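Long-range contacts in dihydropteroate synthase (Xanthomonas albilineans, PDB 6OFW), which probably condenses para-aminobenzoate with 6-hydroxymethyl-7,8-dihydropterin diphosphate to give 7,8-dihydropteroate, the immediate precursor of folate derivatives: residues G117-V122 / A135-P140; L187-G192 / C213-P218. One frame throughout, in Å; residues are numbered along the deposited sequence.

Contact 1 (G117-V122 / A135-P140); sequences GMINDV and ADLRVP. With 22D (4-{[(2-amino-4-oxo-3,4-dihydropteridin-6-yl)methyl]amino}benzoic acid), chain E.
Ile119 reaches from its strand to the end of helix 130-137 and the loop after it, and its CD1 meets CG2 of Val139 at 3.6 Å and CD1 of Leu137 at 3.8 Å. Its side chain crosses each of these two at about a right angle, and a single methyl serves both partners; CG1 set anti to the carbonyl carbon (chi1 -65°) and an extended chi2 carry it there. Branched Val139 and Ile119 suit this largely apolar spot, although Val139 CB and Pro140 CD also cover Gly117 O, which finds no hydrogen-bond partner. The backbones also join: Ile119 N donates to Pro140 O over 3.0 Å. The same oxygen receives a CA-H contact from Met118 CA at 3.4 Å. Proline, which has no N-H to give, still offers its carbonyl here, while its ring crosses the Met118 side chain, whose bend at chi3 brings CE to 4.1 Å from Pro140 CB. Asn120 points away from the loop and presents its amide to the bound pterin: OD1 accepts from N2 at 2.7 Å, and ND2 donates to N1 at 2.9 Å. An amide matches this donor-acceptor pair with one group, and Asp61 OD2 accepts a further bond from ND2. Strand 118-121 and helix 130-137 belong to a beta-alpha-beta unit completed by strand 141-144; helix 105-114 packs on Ile119, Leu137 and Val139, and strand 7-10 lies against Met118 and Pro140.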
# COMPACT_ATOMS: atom_id res chain seq x y z
N GLY B 117 8.70 -5.76 -27.47
CA GLY B 117 9.17 -4.39 -27.60
C GLY B 117 10.21 -3.95 -26.61
O GLY B 117 10.68 -2.81 -26.68
N MET B 118 10.61 -4.83 -25.68
CA MET B 118 11.60 -4.48 -24.67
C MET B 118 12.29 -5.76 -24.22
O MET B 118 11.67 -6.82 -24.22
CB MET B 118 10.87 -3.81 -23.46
CG MET B 118 11.74 -3.57 -22.22
SD MET B 118 10.83 -2.84 -20.81
CE MET B 118 10.35 -1.32 -21.51
N ILE B 119 13.54 -5.64 -23.79
CA ILE B 119 14.30 -6.77 -23.25
C ILE B 119 14.55 -6.50 -21.78
O ILE B 119 15.12 -5.46 -21.40
CB ILE B 119 15.62 -7.05 -24.03
CG1 ILE B 119 15.31 -7.49 -25.48
CG2 ILE B 119 16.46 -8.13 -23.31
CD1 ILE B 119 16.36 -7.16 -26.45
N ASN B 120 14.12 -7.44 -20.93
CA ASN B 120 14.33 -7.32 -19.50
C ASN B 120 15.43 -8.32 -19.16
O ASN B 120 15.18 -9.52 -19.12
CB ASN B 120 13.01 -7.57 -18.75
CG ASN B 120 13.18 -7.58 -17.27
OD1 ASN B 120 14.10 -6.98 -16.75
ND2 ASN B 120 12.35 -8.33 -16.58
N ASP B 121 16.65 -7.84 -18.96
CA ASP B 121 17.78 -8.74 -18.76
C ASP B 121 18.36 -8.79 -17.34
O ASP B 121 19.11 -7.89 -16.93
CB ASP B 121 18.89 -8.43 -19.79
CG ASP B 121 20.02 -9.46 -19.87
OD1 ASP B 121 19.98 -10.46 -19.10
OD2 ASP B 121 20.93 -9.27 -20.69
N VAL B 122 18.13 -9.92 -16.64
CA VAL B 122 18.69 -10.14 -15.29
C VAL B 122 20.23 -10.11 -15.28
O VAL B 122 20.83 -9.86 -14.24
CB VAL B 122 18.17 -11.43 -14.59
CG1 VAL B 122 16.67 -11.35 -14.32
CG2 VAL B 122 18.54 -12.71 -15.37
N ALA B 135 21.99 -3.92 -29.54
CA ALA B 135 22.43 -2.78 -30.35
C ALA B 135 21.69 -2.76 -31.69
O ALA B 135 21.18 -1.71 -32.07
CB ALA B 135 23.94 -2.82 -30.56
N ASP B 136 21.50 -3.94 -32.32
CA ASP B 136 20.79 -4.15 -33.59
C ASP B 136 19.27 -4.04 -33.51
O ASP B 136 18.64 -3.70 -34.51
CB ASP B 136 21.12 -5.56 -34.14
CG ASP B 136 22.58 -5.92 -34.34
OD1 ASP B 136 23.38 -5.01 -34.66
OD2 ASP B 136 22.92 -7.12 -34.21
N LEU B 137 18.68 -4.38 -32.35
CA LEU B 137 17.22 -4.43 -32.19
C LEU B 137 16.54 -3.10 -31.97
O LEU B 137 15.36 -3.00 -32.29
CB LEU B 137 16.82 -5.42 -31.09
CG LEU B 137 17.14 -6.91 -31.37
CD1 LEU B 137 17.10 -7.75 -30.10
CD2 LEU B 137 16.27 -7.51 -32.46
N ARG B 138 17.25 -2.09 -31.45
CA ARG B 138 16.72 -0.74 -31.17
C ARG B 138 15.39 -0.77 -30.36
O ARG B 138 14.39 -0.12 -30.73
CB ARG B 138 16.61 0.09 -32.46
N VAL B 139 15.38 -1.57 -29.27
CA VAL B 139 14.27 -1.72 -28.31
C VAL B 139 14.83 -1.29 -26.95
O VAL B 139 16.05 -1.45 -26.74
CB VAL B 139 13.69 -3.17 -28.22
CG1 VAL B 139 12.93 -3.58 -29.47
CG2 VAL B 139 14.77 -4.20 -27.86
N PRO B 140 14.01 -0.83 -25.96
CA PRO B 140 14.57 -0.52 -24.64
C PRO B 140 15.08 -1.80 -23.96
O PRO B 140 14.63 -2.90 -24.28
CB PRO B 140 13.38 0.05 -23.85
CG PRO B 140 12.34 0.38 -24.88
CD PRO B 140 12.55 -0.57 -26.00
C7 22D E . 12.56 -12.13 -12.51
N8 22D E . 12.82 -11.01 -13.39
C8A 22D E . 13.05 -9.77 -12.92
N1 22D E . 13.26 -8.76 -13.81
C2 22D E . 13.61 -7.58 -13.31
N2 22D E . 13.95 -6.59 -14.13
N3 22D E . 13.67 -7.31 -11.97
C4 22D E . 13.38 -8.21 -10.97
O4 22D E . 13.41 -7.86 -9.79
C4A 22D E . 13.05 -9.54 -11.47
N5 22D E . 12.74 -10.55 -10.59
C6 22D E . 12.53 -11.72 -11.05
C9 22D E . 12.27 -12.89 -10.13
N10 22D E . 13.34 -12.87 -9.15
CBX 22D E . 13.24 -13.35 -7.87
CAR 22D E . 14.32 -13.19 -6.99
CAT 22D E . 14.16 -13.47 -5.64
CAQ 22D E . 12.06 -13.91 -7.40
CAS 22D E . 11.92 -14.21 -6.05
CBY 22D E . 12.95 -13.96 -5.15
CBV 22D E . 12.70 -14.05 -3.70
OAJ 22D E . 13.64 -13.55 -2.94
OXT 22D E . 11.69 -14.57 -3.27

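Contact 2 (L187-G192 / C213-P218); sequences LLIDPG and CELGVP. With 22D (4-{[(2-amino-4-oxo-3,4-dihydropteridin-6-yl)methyl]amino}benzoic acid), chain E.
Val217 lays its CG2 against Ile189, 3.5 Å from Ile189 CG2, a tight fit for two methyl groups, and 3.7 Å from Ile189 CD1. The isoleucine straddles the valine because CG1 stands between the backbone N and the carbonyl carbon (chi1 63°), leaving CG2 beside the N; both branches thus face the same methyl. Further along, Ile189 CD1 touches CD1 of Leu215 at 3.8 Å, the two chains crossing at about a right angle. Backbone Ile189 N donates to Pro218 O at 3.0 Å, and the Pro218 ring crosses the Leu188 side chain, where Leu188 CD2 approaches Pro218 CB. Strand 187-190 is one of the parallel strands of the TIM barrel expected of this pterin-binding family, and 213-218 belongs to the connection from helix 199-207 to strand 220-221. At the strand's C-terminal end, where TIM barrels place their active sites, Asp190 OD2 accepts from both N3 and N2 of the pterin, at 2.8 and 2.9 Å; a carboxylate suits two adjacent N-H donors. Its OD1 takes Gly192 N at 2.8 Å from above the carboxylate plane, an Asx turn that helps fix the group's rotation. Gly192, with its positive phi, lets the chain turn, and its carbonyl is bonded by Lys197 NZ. Leu215 rests on helix 162-179, and Lys184 NZ bonds its carbonyl oxygen.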
# COMPACT_ATOMS: atom_id res chain seq x y z
N LEU B 187 17.79 2.83 -22.25
CA LEU B 187 18.17 2.11 -21.05
C LEU B 187 17.25 2.30 -19.86
O LEU B 187 16.68 3.37 -19.66
CB LEU B 187 19.61 2.45 -20.65
CG LEU B 187 20.71 2.21 -21.71
CD1 LEU B 187 22.05 2.64 -21.19
CD2 LEU B 187 20.75 0.75 -22.14
N LEU B 188 17.16 1.24 -19.04
CA LEU B 188 16.49 1.26 -17.74
C LEU B 188 17.45 0.52 -16.84
O LEU B 188 18.23 -0.31 -17.32
CB LEU B 188 15.14 0.53 -17.77
CG LEU B 188 14.05 1.15 -18.64
CD1 LEU B 188 13.97 0.44 -19.99
CD2 LEU B 188 12.72 1.08 -17.94
N ILE B 189 17.45 0.85 -15.56
CA ILE B 189 18.30 0.13 -14.57
C ILE B 189 17.43 -0.45 -13.46
O ILE B 189 16.34 0.03 -13.25
CB ILE B 189 19.45 1.00 -14.06
CG1 ILE B 189 18.92 2.22 -13.31
CG2 ILE B 189 20.37 1.35 -15.21
CD1 ILE B 189 19.98 3.08 -12.67
N ASP B 190 17.94 -1.44 -12.76
CA ASP B 190 17.15 -2.14 -11.73
C ASP B 190 18.11 -2.71 -10.69
O ASP B 190 18.94 -3.48 -11.07
CB ASP B 190 16.33 -3.22 -12.42
CG ASP B 190 15.46 -4.07 -11.51
OD1 ASP B 190 15.70 -4.07 -10.32
OD2 ASP B 190 14.55 -4.67 -12.04
N PRO B 191 17.91 -2.43 -9.39
CA PRO B 191 18.79 -2.92 -8.35
C PRO B 191 18.73 -4.43 -8.13
O PRO B 191 19.50 -4.92 -7.39
CB PRO B 191 18.31 -2.18 -7.09
CG PRO B 191 16.89 -1.84 -7.37
CD PRO B 191 16.79 -1.66 -8.86
N GLY B 192 17.78 -5.09 -8.78
CA GLY B 192 17.64 -6.54 -8.64
C GLY B 192 17.30 -6.98 -7.24
O GLY B 192 18.07 -7.74 -6.62
N CYS B 213 18.59 6.87 -8.90
CA CYS B 213 17.84 7.72 -9.84
C CYS B 213 18.66 8.89 -10.38
O CYS B 213 18.23 9.54 -11.33
CB CYS B 213 16.53 8.19 -9.21
SG CYS B 213 15.49 6.84 -8.61
N GLU B 214 19.86 9.11 -9.81
CA GLU B 214 20.82 10.15 -10.21
C GLU B 214 21.59 9.75 -11.49
O GLU B 214 22.29 10.60 -12.05
CB GLU B 214 21.83 10.38 -9.08
CG GLU B 214 21.26 10.86 -7.75
CD GLU B 214 22.21 10.73 -6.57
OE1 GLU B 214 23.19 9.95 -6.66
OE2 GLU B 214 21.96 11.41 -5.55
N LEU B 215 21.47 8.49 -11.94
CA LEU B 215 22.20 8.02 -13.13
C LEU B 215 21.57 8.50 -14.45
O LEU B 215 22.13 8.24 -15.52
CB LEU B 215 22.41 6.50 -13.10
CG LEU B 215 23.15 5.94 -11.86
CD1 LEU B 215 23.41 4.45 -11.99
CD2 LEU B 215 24.47 6.65 -11.64
N GLY B 216 20.45 9.22 -14.37
CA GLY B 216 19.76 9.78 -15.52
C GLY B 216 18.99 8.78 -16.36
O GLY B 216 18.62 9.07 -17.50
N VAL B 217 18.74 7.58 -15.81
CA VAL B 217 18.00 6.54 -16.53
C VAL B 217 16.84 6.05 -15.65
O VAL B 217 17.03 5.93 -14.43
CB VAL B 217 18.89 5.37 -17.06
CG1 VAL B 217 19.86 5.85 -18.14
CG2 VAL B 217 19.65 4.69 -15.94
N PRO B 218 15.66 5.77 -16.23
CA PRO B 218 14.54 5.26 -15.42
C PRO B 218 14.90 4.02 -14.59
O PRO B 218 15.64 3.15 -15.05
CB PRO B 218 13.46 4.92 -16.43
CG PRO B 218 13.87 5.59 -17.70
CD PRO B 218 15.31 5.85 -17.67
C7 22D E . 12.56 -12.13 -12.51
N8 22D E . 12.82 -11.01 -13.39
C8A 22D E . 13.05 -9.77 -12.92
N1 22D E . 13.26 -8.76 -13.81
C2 22D E . 13.61 -7.58 -13.31
N2 22D E . 13.95 -6.59 -14.13
N3 22D E . 13.67 -7.31 -11.97
C4 22D E . 13.38 -8.21 -10.97
O4 22D E . 13.41 -7.86 -9.79
C4A 22D E . 13.05 -9.54 -11.47
N5 22D E . 12.74 -10.55 -10.59
C6 22D E . 12.53 -11.72 -11.05
C9 22D E . 12.27 -12.89 -10.13
N10 22D E . 13.34 -12.87 -9.15
CBX 22D E . 13.24 -13.35 -7.87
CAR 22D E . 14.32 -13.19 -6.99
CAT 22D E . 14.16 -13.47 -5.64
CAQ 22D E . 12.06 -13.91 -7.40
CAS 22D E . 11.92 -14.21 -6.05
CBY 22D E . 12.95 -13.96 -5.15
CBV 22D E . 12.70 -14.05 -3.70
OAJ 22D E . 13.64 -13.55 -2.94
OXT 22D E . 11.69 -14.57 -3.27

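Contacts 1 and 2 are both buried, follow one another along the chain, and are built alike: in each a valine-proline pair leading out of a loop meets an isoleucine of a strand, and the leucine at the outer end, Leu137 or Leu215, is partly exposed. They tie different strands of the same parallel sheet, 118-121 and 187-190, on either side of 141-144, and touch where Pro140 CB packs on Leu188 CD1 at 3.9 Å. Apart from one backbone bond each, the junctions are held largely by apolar side chains, whereas polar side chains of the strands serve the pterin: contact 1 offers an amide that both gives and accepts, contact 2 a carboxylate that accepts from the ligand. Lys226 and Arg227 add further bonds.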